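Local coordinates for protein myosin-I heavy chain (Dictyostelium discoideum, PDB 5EJY) that acts as an actin-based motor with ATPase activity in early phagocytosis and adhesion, here represented by a MyTH4-FERM unit of its tail, at residues V412-Q417 / A479-V484; K465-I470 / K486-I491; L128-C133 / A167-F172. All coordinates share one frame; numbering follows the deposited sequence.

Contact 1: V412-Q417 / A479-V484; sequences VVCEHQ and AFTGDV
E415 and F480 form one antiparallel hydrogen-bonded pair, a short seam where two sheets of a lobe meet. E415 N donates a hydrogen bond to F480 O at 2.9 Å, and F480 N donates one to E415 O at 2.8 Å. Packing is tightest beyond this pair: C414 CA lies 3.1 Å from F480 O, a bent CA-H...O contact, and the T481 hydroxyl donates from OG1 to V413 O at 2.8 Å, tilted 28° from the carbonyl plane. With OG1 opposite the backbone N (chi1 -173°), the hydroxyl also lies against V412 CG1, 3.3 Å away. A water links V413 O to G482 N. The other end is looser and nearer solvent, with Q417 exposed. The F480 ring has E415 O and H416 CA near its plane at the edge, while the Q417 chain crosses it at about a right angle, CG 3.9 Å from CE2; a bound polyethylene glycol, probably from crystallisation, approaches F480. Strand 410-415 starts a four-stranded sheet and strand 476-480 ends a three-stranded one, consistent with the PH/PTB-like third lobe of a FERM domain. C414 and A479 both pack on F427 of strand 426-432, and D483 N-caps helix 484-499.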
ATOM      1  N   VAL A 412     -11.604   9.753 -12.855  1.00 22.65           N
ATOM      2  CA  VAL A 412     -11.194  10.648 -11.780  1.00 21.95           C
ATOM      3  C   VAL A 412     -12.249  11.742 -11.602  1.00 28.35           C
ATOM      4  O   VAL A 412     -12.570  12.460 -12.552  1.00 26.23           O
ATOM      5  CB  VAL A 412      -9.836  11.324 -12.082  1.00 24.89           C
ATOM      6  CG1 VAL A 412      -9.407  12.211 -10.912  1.00 26.24           C
ATOM      7  CG2 VAL A 412      -8.762  10.279 -12.390  1.00 27.99           C
ATOM      8  N   VAL A 413     -12.782  11.866 -10.393  1.00 25.05           N
ATOM      9  CA  VAL A 413     -13.770  12.908 -10.091  1.00 26.16           C
ATOM     10  C   VAL A 413     -13.051  14.226  -9.811  1.00 26.87           C
ATOM     11  O   VAL A 413     -12.160  14.287  -8.957  1.00 25.97           O
ATOM     12  CB  VAL A 413     -14.638  12.528  -8.873  1.00 30.11           C
ATOM     13  CG1 VAL A 413     -15.611  13.662  -8.512  1.00 29.81           C
ATOM     14  CG2 VAL A 413     -15.392  11.234  -9.137  1.00 27.64           C
ATOM     15  N   CYS A 414     -13.435  15.282 -10.530  1.00 26.61           N
ATOM     16  CA  CYS A 414     -12.761  16.562 -10.405  1.00 22.86           C
ATOM     17  C   CYS A 414     -13.720  17.742 -10.278  1.00 26.05           C
ATOM     18  O   CYS A 414     -14.926  17.632 -10.516  1.00 24.44           O
ATOM     19  CB  CYS A 414     -11.855  16.831 -11.614  1.00 26.92           C
ATOM     20  SG  CYS A 414     -10.604  15.598 -11.935  1.00 26.65           S
ATOM     21  N   GLU A 415     -13.148  18.879  -9.916  1.00 28.69           N
ATOM     22  CA  GLU A 415     -13.861  20.143 -10.021  1.00 28.97           C
ATOM     23  C   GLU A 415     -12.869  21.237 -10.384  1.00 28.03           C
ATOM     24  O   GLU A 415     -11.658  21.061 -10.256  1.00 27.06           O
ATOM     25  CB  GLU A 415     -14.598  20.458  -8.722  1.00 34.06           C
ATOM     26  CG  GLU A 415     -13.705  20.639  -7.517  1.00 42.26           C
ATOM     27  CD  GLU A 415     -14.496  20.637  -6.220  1.00 53.46           C
ATOM     28  OE1 GLU A 415     -15.408  19.791  -6.082  1.00 55.54           O
ATOM     29  OE2 GLU A 415     -14.215  21.486  -5.346  1.00 50.59           O
ATOM     30  N   HIS A 416     -13.374  22.366 -10.866  1.00 30.87           N
ATOM     31  CA  HIS A 416     -12.498  23.474 -11.193  1.00 25.67           C
ATOM     32  C   HIS A 416     -13.135  24.775 -10.702  1.00 30.44           C
ATOM     33  O   HIS A 416     -14.325  24.811 -10.371  1.00 27.37           O
ATOM     34  CB  HIS A 416     -12.200  23.538 -12.695  1.00 28.17           C
ATOM     35  CG  HIS A 416     -13.300  24.142 -13.510  1.00 32.44           C
ATOM     36  ND1 HIS A 416     -13.438  25.504 -13.680  1.00 38.71           N
ATOM     37  CD2 HIS A 416     -14.322  23.572 -14.192  1.00 33.21           C
ATOM     38  CE1 HIS A 416     -14.494  25.746 -14.436  1.00 36.51           C
ATOM     39  NE2 HIS A 416     -15.049  24.591 -14.761  1.00 40.21           N
ATOM     40  N   GLN A 417     -12.326  25.816 -10.638  1.00 29.39           N
ATOM     41  CA  GLN A 417     -12.776  27.105 -10.122  1.00 34.96           C
ATOM     42  C   GLN A 417     -12.481  28.218 -11.110  1.00 33.27           C
ATOM     43  O   GLN A 417     -12.278  29.359 -10.709  1.00 35.54           O
ATOM     44  CB  GLN A 417     -12.060  27.410  -8.806  1.00 34.39           C
ATOM     45  CG  GLN A 417     -12.216  26.334  -7.758  1.00 41.19           C
ATOM     46  CD  GLN A 417     -11.618  26.729  -6.424  1.00 49.01           C
ATOM     47  OE1 GLN A 417     -10.637  27.480  -6.359  1.00 46.37           O
ATOM     48  NE2 GLN A 417     -12.210  26.224  -5.345  1.00 52.00           N
ATOM     49  N   ALA A 479      -7.368  21.205 -12.424  1.00 25.45           N
ATOM     50  CA  ALA A 479      -8.341  20.210 -11.999  1.00 23.67           C
ATOM     51  C   ALA A 479      -8.109  19.810 -10.549  1.00 27.60           C
ATOM     52  O   ALA A 479      -7.122  19.150 -10.234  1.00 23.26           O
ATOM     53  CB  ALA A 479      -8.266  18.962 -12.902  1.00 24.39           C
ATOM     54  N   PHE A 480      -9.029  20.210  -9.676  1.00 25.10           N
ATOM     55  CA  PHE A 480      -8.992  19.808  -8.279  1.00 24.41           C
ATOM     56  C   PHE A 480      -9.578  18.420  -8.122  1.00 23.53           C
ATOM     57  O   PHE A 480     -10.599  18.095  -8.715  1.00 25.39           O
ATOM     58  CB  PHE A 480      -9.753  20.801  -7.401  1.00 26.02           C
ATOM     59  CG  PHE A 480      -9.104  22.152  -7.350  1.00 26.30           C
ATOM     60  CD1 PHE A 480      -8.036  22.388  -6.495  1.00 27.35           C
ATOM     61  CD2 PHE A 480      -9.517  23.161  -8.197  1.00 25.12           C
ATOM     62  CE1 PHE A 480      -7.418  23.620  -6.453  1.00 30.15           C
ATOM     63  CE2 PHE A 480      -8.900  24.414  -8.158  1.00 28.20           C
ATOM     64  CZ  PHE A 480      -7.853  24.639  -7.285  1.00 26.29           C
ATOM     65  N   THR A 481      -8.926  17.603  -7.308  1.00 25.78           N
ATOM     66  CA  THR A 481      -9.376  16.234  -7.126  1.00 25.02           C
ATOM     67  C   THR A 481      -8.840  15.724  -5.801  1.00 26.05           C
ATOM     68  O   THR A 481      -7.780  16.159  -5.348  1.00 26.15           O
ATOM     69  CB  THR A 481      -8.910  15.339  -8.294  1.00 26.67           C
ATOM     70  OG1 THR A 481      -9.498  14.039  -8.164  1.00 30.21           O
ATOM     71  CG2 THR A 481      -7.377  15.220  -8.322  1.00 26.33           C
ATOM     72  N   GLY A 482      -9.580  14.824  -5.169  1.00 23.55           N
ATOM     73  CA  GLY A 482      -9.149  14.289  -3.890  1.00 29.94           C
ATOM     74  C   GLY A 482      -7.938  13.374  -3.996  1.00 30.12           C
ATOM     75  O   GLY A 482      -7.152  13.266  -3.060  1.00 35.87           O
ATOM     76  N   ASP A 483      -7.789  12.701  -5.133  1.00 28.88           N
ATOM     77  CA  ASP A 483      -6.699  11.730  -5.298  1.00 31.20           C
ATOM     78  C   ASP A 483      -5.710  12.216  -6.348  1.00 25.07           C
ATOM     79  O   ASP A 483      -5.629  11.652  -7.438  1.00 27.04           O
ATOM     80  CB  ASP A 483      -7.259  10.371  -5.703  1.00 26.72           C
ATOM     81  CG  ASP A 483      -6.243   9.219  -5.521  1.00 32.67           C
ATOM     82  OD1 ASP A 483      -5.030   9.444  -5.413  1.00 31.52           O
ATOM     83  OD2 ASP A 483      -6.676   8.070  -5.508  1.00 35.94           O
ATOM     84  N   VAL A 484      -4.955  13.251  -6.006  1.00 26.21           N
ATOM     85  CA  VAL A 484      -4.010  13.865  -6.946  1.00 28.00           C
ATOM     86  C   VAL A 484      -3.000  12.856  -7.488  1.00 28.58           C
ATOM     87  O   VAL A 484      -2.695  12.849  -8.679  1.00 24.24           O
ATOM     88  CB  VAL A 484      -3.272  15.056  -6.308  1.00 29.58           C
ATOM     89  CG1 VAL A 484      -2.225  15.638  -7.269  1.00 29.42           C
ATOM     90  CG2 VAL A 484      -4.274  16.133  -5.906  1.00 32.93           C
TER
HETATM   91  O   HOH W   1     -12.233  14.261  -5.845  1.00 38.04           O

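Contact 2: K465-I470 / K486-I491; sequences KSVSII and KLVSLI
Between V467 and I469 on the strand and L487, V488 and I491 on the helix no flat side chain intervenes: there is no ring face or edge, and the surfaces that meet are branched aliphatic ones. V467 is the central piece. Its CG2 methyl, opposite the carbonyl carbon and beside the backbone N, enters between two successive helix residues, lying 3.7 Å from L487 CD2 and 3.6 Å from V488 CG2. Its other methyl, CG1, stands 4.2 Å from I491 CD1, one turn further along the helix. I469 follows on the same side of the strand and meets that same I491 CD1 with its CG1 at 4.1 Å. The L487 chain leaves with CG opposite the backbone N (chi1 -177°) and, with the second torsion, this sets CD2 against CB and CG2 of V467 and leaves it just within touch of I469. Cutting L487 back to an alanine would probably cost V467 the cover of CD2 and open a gap toward L429, which L487 also touches. Strand 466-470 and the helix segment 486-491 run at 36° to each other, their axes 8.9 Å apart at closest approach. L429 and L431 of strand 426-432 continue the apolar layer, while S462 borders V467 and V488. This is the C-terminal helix packing on a sheet, as in PH/PTB-like lobes. No hydrogen bond or charge pair crosses, so between these two segments the association is apolar packing, with nothing directional to fix one methyl against another.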
ATOM      1  N   LYS A 465      -3.698  19.361  -4.006  1.00 28.36           N
ATOM      2  CA  LYS A 465      -5.127  19.266  -4.284  1.00 30.06           C
ATOM      3  C   LYS A 465      -5.517  19.302  -5.760  1.00 26.58           C
ATOM      4  O   LYS A 465      -6.689  19.174  -6.089  1.00 24.42           O
ATOM      5  CB  LYS A 465      -5.870  20.383  -3.547  1.00 32.15           C
ATOM      6  CG  LYS A 465      -5.838  20.234  -2.030  1.00 36.52           C
ATOM      7  CD  LYS A 465      -6.610  21.347  -1.346  1.00 36.27           C
ATOM      8  CE  LYS A 465      -8.094  21.268  -1.661  1.00 42.39           C
ATOM      9  NZ  LYS A 465      -8.855  22.377  -1.022  1.00 40.75           N
ATOM     10  N   SER A 466      -4.551  19.478  -6.652  1.00 28.31           N
ATOM     11  CA  SER A 466      -4.904  19.659  -8.054  1.00 29.13           C
ATOM     12  C   SER A 466      -3.805  19.210  -8.995  1.00 28.38           C
ATOM     13  O   SER A 466      -2.659  19.017  -8.589  1.00 26.76           O
ATOM     14  CB  SER A 466      -5.202  21.138  -8.324  1.00 24.34           C
ATOM     15  OG  SER A 466      -4.003  21.898  -8.241  1.00 27.64           O
ATOM     16  N   VAL A 467      -4.172  19.046 -10.260  1.00 26.11           N
ATOM     17  CA  VAL A 467      -3.202  18.862 -11.329  1.00 23.60           C
ATOM     18  C   VAL A 467      -3.548  19.888 -12.404  1.00 24.17           C
ATOM     19  O   VAL A 467      -4.710  20.055 -12.762  1.00 25.95           O
ATOM     20  CB  VAL A 467      -3.257  17.451 -11.939  1.00 23.58           C
ATOM     21  CG1 VAL A 467      -2.209  17.303 -13.048  1.00 24.48           C
ATOM     22  CG2 VAL A 467      -3.031  16.381 -10.849  1.00 21.83           C
ATOM     23  N   SER A 468      -2.529  20.558 -12.913  1.00 23.20           N
ATOM     24  CA  SER A 468      -2.714  21.570 -13.943  1.00 27.34           C
ATOM     25  C   SER A 468      -2.437  20.992 -15.325  1.00 24.63           C
ATOM     26  O   SER A 468      -1.311  20.610 -15.648  1.00 29.89           O
ATOM     27  CB  SER A 468      -1.822  22.770 -13.645  1.00 26.52           C
ATOM     28  OG  SER A 468      -2.345  23.458 -12.522  1.00 28.23           O
ATOM     29  N   ILE A 469      -3.488  20.908 -16.122  1.00 23.89           N
ATOM     30  CA  ILE A 469      -3.416  20.247 -17.411  1.00 27.65           C
ATOM     31  C   ILE A 469      -3.500  21.300 -18.508  1.00 30.16           C
ATOM     32  O   ILE A 469      -4.324  22.206 -18.435  1.00 25.70           O
ATOM     33  CB  ILE A 469      -4.571  19.255 -17.548  1.00 28.34           C
ATOM     34  CG1 ILE A 469      -4.382  18.101 -16.547  1.00 31.69           C
ATOM     35  CG2 ILE A 469      -4.674  18.732 -18.962  1.00 35.63           C
ATOM     36  CD1 ILE A 469      -5.682  17.679 -15.904  1.00 33.00           C
ATOM     37  N   ILE A 470      -2.643  21.182 -19.514  1.00 29.28           N
ATOM     38  CA  ILE A 470      -2.582  22.201 -20.560  1.00 31.76           C
ATOM     39  C   ILE A 470      -3.526  21.863 -21.698  1.00 34.40           C
ATOM     40  O   ILE A 470      -3.498  20.747 -22.246  1.00 33.86           O
ATOM     41  CB  ILE A 470      -1.162  22.362 -21.110  1.00 31.95           C
ATOM     42  CG1 ILE A 470      -0.173  22.617 -19.976  1.00 37.72           C
ATOM     43  CG2 ILE A 470      -1.103  23.502 -22.141  1.00 30.67           C
ATOM     44  CD1 ILE A 470      -0.361  23.939 -19.297  1.00 35.05           C
ATOM     45  N   LYS A 486      -3.286   9.718  -8.075  1.00 22.75           N
ATOM     46  CA  LYS A 486      -3.908   8.894  -9.103  0.74 24.64           C
ATOM     47  C   LYS A 486      -3.904   9.624 -10.443  1.00 23.82           C
ATOM     48  O   LYS A 486      -3.515   9.061 -11.467  1.00 24.76           O
ATOM     49  CB  LYS A 486      -5.346   8.518  -8.721  0.74 25.34           C
ATOM     50  CG  LYS A 486      -6.019   7.586  -9.719  0.74 25.52           C
ATOM     51  CD  LYS A 486      -7.470   7.276  -9.351  1.00 31.35           C
ATOM     52  CE  LYS A 486      -8.118   6.336 -10.389  1.00 36.74           C
ATOM     53  NZ  LYS A 486      -9.566   6.008 -10.130  1.00 35.64           N
ATOM     54  N   LEU A 487      -4.334  10.882 -10.429  1.00 24.48           N
ATOM     55  CA  LEU A 487      -4.405  11.654 -11.671  1.00 20.80           C
ATOM     56  C   LEU A 487      -3.013  11.847 -12.288  1.00 21.38           C
ATOM     57  O   LEU A 487      -2.822  11.605 -13.475  1.00 23.59           O
ATOM     58  CB  LEU A 487      -5.087  13.001 -11.422  1.00 19.73           C
ATOM     59  CG  LEU A 487      -5.281  13.875 -12.666  1.00 22.05           C
ATOM     60  CD1 LEU A 487      -5.940  13.065 -13.778  1.00 22.46           C
ATOM     61  CD2 LEU A 487      -6.123  15.084 -12.305  1.00 23.80           C
ATOM     62  N   VAL A 488      -2.043  12.277 -11.485  1.00 22.77           N
ATOM     63  CA  VAL A 488      -0.669  12.444 -11.965  1.00 21.86           C
ATOM     64  C   VAL A 488      -0.106  11.142 -12.542  1.00 26.13           C
ATOM     65  O   VAL A 488       0.461  11.129 -13.641  1.00 22.88           O
ATOM     66  CB  VAL A 488       0.274  12.950 -10.843  1.00 25.99           C
ATOM     67  CG1 VAL A 488       1.752  12.862 -11.282  1.00 27.32           C
ATOM     68  CG2 VAL A 488      -0.087  14.383 -10.432  1.00 26.42           C
ATOM     69  N   SER A 489      -0.249  10.040 -11.806  1.00 22.62           N
ATOM     70  CA  SER A 489       0.325   8.780 -12.273  1.00 24.63           C
ATOM     71  C   SER A 489      -0.384   8.252 -13.517  1.00 21.26           C
ATOM     72  O   SER A 489       0.243   7.641 -14.373  1.00 23.35           O
ATOM     73  CB  SER A 489       0.360   7.714 -11.153  1.00 25.27           C
ATOM     74  OG  SER A 489      -0.948   7.336 -10.775  1.00 26.51           O
ATOM     75  N   LEU A 490      -1.685   8.492 -13.633  1.00 19.31           N
ATOM     76  CA  LEU A 490      -2.397   8.079 -14.840  1.00 23.02           C
ATOM     77  C   LEU A 490      -1.839   8.831 -16.043  1.00 24.64           C
ATOM     78  O   LEU A 490      -1.590   8.250 -17.094  1.00 25.86           O
ATOM     79  CB  LEU A 490      -3.892   8.364 -14.719  1.00 24.17           C
ATOM     80  CG  LEU A 490      -4.701   7.437 -13.813  1.00 23.29           C
ATOM     81  CD1 LEU A 490      -6.135   7.959 -13.671  1.00 22.84           C
ATOM     82  CD2 LEU A 490      -4.682   6.013 -14.380  1.00 23.19           C
ATOM     83  N   ILE A 491      -1.640  10.135 -15.892  1.00 22.49           N
ATOM     84  CA  ILE A 491      -1.117  10.909 -17.010  1.00 24.11           C
ATOM     85  C   ILE A 491       0.261  10.385 -17.402  1.00 28.96           C
ATOM     86  O   ILE A 491       0.532  10.132 -18.582  1.00 24.05           O
ATOM     87  CB  ILE A 491      -1.069  12.407 -16.698  1.00 26.03           C
ATOM     88  CG1 ILE A 491      -2.500  12.927 -16.516  1.00 23.63           C
ATOM     89  CG2 ILE A 491      -0.350  13.159 -17.836  1.00 27.25           C
ATOM     90  CD1 ILE A 491      -2.602  14.403 -16.089  1.00 27.63           C
TER

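Contact 3: L128-C133 / A167-F172; sequences LIHFTC and AQASYF
S170 faces H130 where the two helices come nearest, and these two side chains carry most of the contact. The imidazole of H130 reaches across because CG stands opposite the backbone N (chi1 -169°), laying the ring alongside the 167-172 helix. One face of the ring has S170 N over it, with CD2 4.0 Å from that nitrogen. A169 approaches the far end of the ring obliquely, its CB methyl 3.4 Å from CE1 and nearly as close to NE2. S170 OG points back at the root of the histidine, 3.2 Å from H130 CA and 3.4 Å from CB, and the CG2 methyl of I129 lies 3.7 Å from the same oxygen. On the next turn of its helix C133 also packs on the serine, SG 3.8 Å from S170 CB. Small residues thus let the backbones approach, H130 CA and S170 CA being only 4.9 Å apart. The axes are almost parallel, at 13°, and 8.8 Å apart at the segments. Around this core, I129 and C133 continue onto F146 of helix 143-155, while H130 also meets I195 of helix 189-196 and, with A169, N198. The contact therefore joins helices 119-133 and 161-180 inside the helical MyTH4 domain. Chemically, a serine hydroxyl is buried among carbon atoms, yet it is satisfied within its own helix by a hydrogen bond to S166 O. The two segments share no hydrogen bond; what binds them is close van der Waals packing, with the imidazole acting here as a flat filler between the helices.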
ATOM      1  N   LEU A 128      14.846  -6.945  18.325  1.00 22.65           N
ATOM      2  CA  LEU A 128      15.095  -5.525  18.084  1.00 26.33           C
ATOM      3  C   LEU A 128      15.901  -5.291  16.822  1.00 23.90           C
ATOM      4  O   LEU A 128      15.608  -4.380  16.051  1.00 23.73           O
ATOM      5  CB  LEU A 128      15.835  -4.892  19.260  1.00 23.34           C
ATOM      6  CG  LEU A 128      15.043  -4.760  20.559  1.00 27.24           C
ATOM      7  CD1 LEU A 128      15.926  -4.202  21.684  1.00 27.64           C
ATOM      8  CD2 LEU A 128      13.816  -3.868  20.336  1.00 28.77           C
ATOM      9  N   ILE A 129      16.943  -6.096  16.628  1.00 20.66           N
ATOM     10  CA  ILE A 129      17.748  -6.003  15.420  1.00 22.79           C
ATOM     11  C   ILE A 129      16.855  -6.191  14.190  1.00 22.82           C
ATOM     12  O   ILE A 129      16.944  -5.446  13.211  1.00 21.17           O
ATOM     13  CB  ILE A 129      18.908  -7.043  15.457  1.00 23.59           C
ATOM     14  CG1 ILE A 129      20.057  -6.513  16.327  1.00 22.55           C
ATOM     15  CG2 ILE A 129      19.439  -7.326  14.073  1.00 21.24           C
ATOM     16  CD1 ILE A 129      21.109  -7.621  16.723  1.00 22.37           C
ATOM     17  N   HIS A 130      15.977  -7.181  14.259  1.00 20.05           N
ATOM     18  CA  HIS A 130      15.096  -7.507  13.147  1.00 21.35           C
ATOM     19  C   HIS A 130      14.059  -6.386  12.911  1.00 20.74           C
ATOM     20  O   HIS A 130      13.799  -6.019  11.762  1.00 20.68           O
ATOM     21  CB  HIS A 130      14.426  -8.861  13.417  1.00 18.68           C
ATOM     22  CG  HIS A 130      13.699  -9.431  12.238  1.00 20.47           C
ATOM     23  ND1 HIS A 130      12.898 -10.548  12.333  1.00 19.97           N
ATOM     24  CD2 HIS A 130      13.637  -9.030  10.945  1.00 21.64           C
ATOM     25  CE1 HIS A 130      12.374 -10.811  11.149  1.00 24.37           C
ATOM     26  NE2 HIS A 130      12.804  -9.905  10.290  1.00 20.89           N
ATOM     27  N   PHE A 131      13.495  -5.829  13.986  1.00 20.37           N
ATOM     28  CA  PHE A 131      12.567  -4.690  13.852  1.00 21.19           C
ATOM     29  C   PHE A 131      13.284  -3.548  13.144  1.00 21.63           C
ATOM     30  O   PHE A 131      12.711  -2.869  12.294  1.00 19.89           O
ATOM     31  CB  PHE A 131      12.118  -4.143  15.215  1.00 21.59           C
ATOM     32  CG  PHE A 131      11.362  -5.131  16.073  1.00 21.53           C
ATOM     33  CD1 PHE A 131      10.503  -6.061  15.510  1.00 24.34           C
ATOM     34  CD2 PHE A 131      11.497  -5.095  17.454  1.00 22.13           C
ATOM     35  CE1 PHE A 131       9.804  -6.953  16.304  1.00 25.90           C
ATOM     36  CE2 PHE A 131      10.807  -5.999  18.264  1.00 28.81           C
ATOM     37  CZ  PHE A 131       9.964  -6.933  17.688  1.00 26.85           C
ATOM     38  N   THR A 132      14.539  -3.319  13.521  1.00 19.93           N
ATOM     39  CA  THR A 132      15.282  -2.170  13.020  1.00 20.19           C
ATOM     40  C   THR A 132      15.623  -2.369  11.554  1.00 20.78           C
ATOM     41  O   THR A 132      15.431  -1.466  10.749  1.00 19.45           O
ATOM     42  CB  THR A 132      16.572  -1.917  13.863  1.00 19.93           C
ATOM     43  OG1 THR A 132      16.200  -1.769  15.234  1.00 20.81           O
ATOM     44  CG2 THR A 132      17.289  -0.635  13.404  1.00 21.76           C
ATOM     45  N   CYS A 133      16.120  -3.557  11.211  1.00 20.48           N
ATOM     46  CA  CYS A 133      16.412  -3.888   9.821  1.00 19.32           C
ATOM     47  C   CYS A 133      15.178  -3.748   8.916  1.00 20.20           C
ATOM     48  O   CYS A 133      15.313  -3.454   7.721  1.00 18.60           O
ATOM     49  CB  CYS A 133      16.947  -5.316   9.717  1.00 19.54           C
ATOM     50  SG  CYS A 133      18.643  -5.491  10.360  1.00 21.46           S
ATOM     51  N   ALA A 167      18.457 -13.524  12.783  1.00 26.18           N
ATOM     52  CA  ALA A 167      19.596 -13.000  12.045  1.00 22.78           C
ATOM     53  C   ALA A 167      19.437 -13.235  10.553  1.00 24.06           C
ATOM     54  O   ALA A 167      19.712 -12.349   9.750  1.00 22.96           O
ATOM     55  CB  ALA A 167      20.919 -13.598  12.561  1.00 26.11           C
ATOM     56  N   GLN A 168      19.004 -14.433  10.170  1.00 24.75           N
ATOM     57  CA  GLN A 168      18.774 -14.694   8.757  1.00 21.68           C
ATOM     58  C   GLN A 168      17.671 -13.792   8.184  1.00 19.59           C
ATOM     59  O   GLN A 168      17.806 -13.286   7.083  1.00 21.51           O
ATOM     60  CB  GLN A 168      18.404 -16.158   8.515  1.00 23.52           C
ATOM     61  CG  GLN A 168      19.560 -17.114   8.756  1.00 30.10           C
ATOM     62  CD  GLN A 168      19.253 -18.510   8.244  1.00 42.20           C
ATOM     63  OE1 GLN A 168      18.421 -19.222   8.812  1.00 41.55           O
ATOM     64  NE2 GLN A 168      19.903 -18.896   7.149  1.00 43.17           N
ATOM     65  N   ALA A 169      16.587 -13.622   8.925  1.00 22.69           N
ATOM     66  CA  ALA A 169      15.474 -12.781   8.447  1.00 23.10           C
ATOM     67  C   ALA A 169      15.872 -11.303   8.387  1.00 22.78           C
ATOM     68  O   ALA A 169      15.374 -10.545   7.539  1.00 23.92           O
ATOM     69  CB  ALA A 169      14.254 -12.975   9.318  1.00 25.46           C
ATOM     70  N   SER A 170      16.775 -10.898   9.281  1.00 23.27           N
ATOM     71  CA  SER A 170      17.280  -9.522   9.294  1.00 24.69           C
ATOM     72  C   SER A 170      18.141  -9.269   8.078  1.00 25.12           C
ATOM     73  O   SER A 170      18.007  -8.251   7.427  1.00 21.41           O
ATOM     74  CB  SER A 170      18.111  -9.236  10.549  1.00 19.15           C
ATOM     75  OG  SER A 170      17.319  -9.286  11.717  1.00 24.06           O
ATOM     76  N   TYR A 171      19.043 -10.196   7.773  1.00 26.09           N
ATOM     77  CA  TYR A 171      19.896 -10.029   6.606  1.00 19.80           C
ATOM     78  C   TYR A 171      19.059  -9.965   5.336  1.00 21.22           C
ATOM     79  O   TYR A 171      19.292  -9.126   4.465  1.00 21.32           O
ATOM     80  CB  TYR A 171      20.899 -11.193   6.501  1.00 26.05           C
ATOM     81  CG  TYR A 171      21.947 -10.965   5.439  1.00 28.60           C
ATOM     82  CD1 TYR A 171      23.044 -10.158   5.690  1.00 30.66           C
ATOM     83  CD2 TYR A 171      21.845 -11.560   4.186  1.00 32.86           C
ATOM     84  CE1 TYR A 171      24.012  -9.945   4.728  1.00 34.96           C
ATOM     85  CE2 TYR A 171      22.809 -11.355   3.215  1.00 30.86           C
ATOM     86  CZ  TYR A 171      23.893 -10.547   3.495  1.00 39.01           C
ATOM     87  OH  TYR A 171      24.861 -10.320   2.543  1.00 36.39           O
ATOM     88  N   PHE A 172      18.099 -10.875   5.227  1.00 22.21           N
ATOM     89  CA  PHE A 172      17.245 -10.918   4.043  1.00 21.78           C
ATOM     90  C   PHE A 172      16.406  -9.628   3.905  1.00 19.48           C
ATOM     91  O   PHE A 172      16.289  -9.076   2.816  1.00 20.15           O
ATOM     92  CB  PHE A 172      16.337 -12.148   4.092  1.00 19.97           C
ATOM     93  CG  PHE A 172      15.495 -12.328   2.852  1.00 27.33           C
ATOM     94  CD1 PHE A 172      16.089 -12.538   1.615  1.00 26.17           C
ATOM     95  CD2 PHE A 172      14.112 -12.281   2.925  1.00 24.16           C
ATOM     96  CE1 PHE A 172      15.312 -12.697   0.469  1.00 32.12           C
ATOM     97  CE2 PHE A 172      13.326 -12.437   1.776  1.00 26.78           C
ATOM     98  CZ  PHE A 172      13.927 -12.647   0.552  1.00 27.24           C
TER

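How the contacts relate
Contacts 1 and 2 lie in what is probably the same FERM lobe, their centres 9 Å apart. Strands 466-470 and 476-480 are neighbours in the three-stranded sheet, and they are joined directly: A479 N lies 2.9 Å from V467 O and T481 N 3.0 Å from K465 O, both probable hydrogen bonds. Their segments alternate along the chain, and strand 476-480 is followed, after a short turn, by helix 484-499. Bound polyethylene glycol, probably from crystallisation, lies near F480 and bonds K465 NZ. Contact 3 belongs to the MyTH4 domain, on the opposite side of the chain's centre: its centre is about 42 Å from that of contact 1 and 39 Å from that of contact 2.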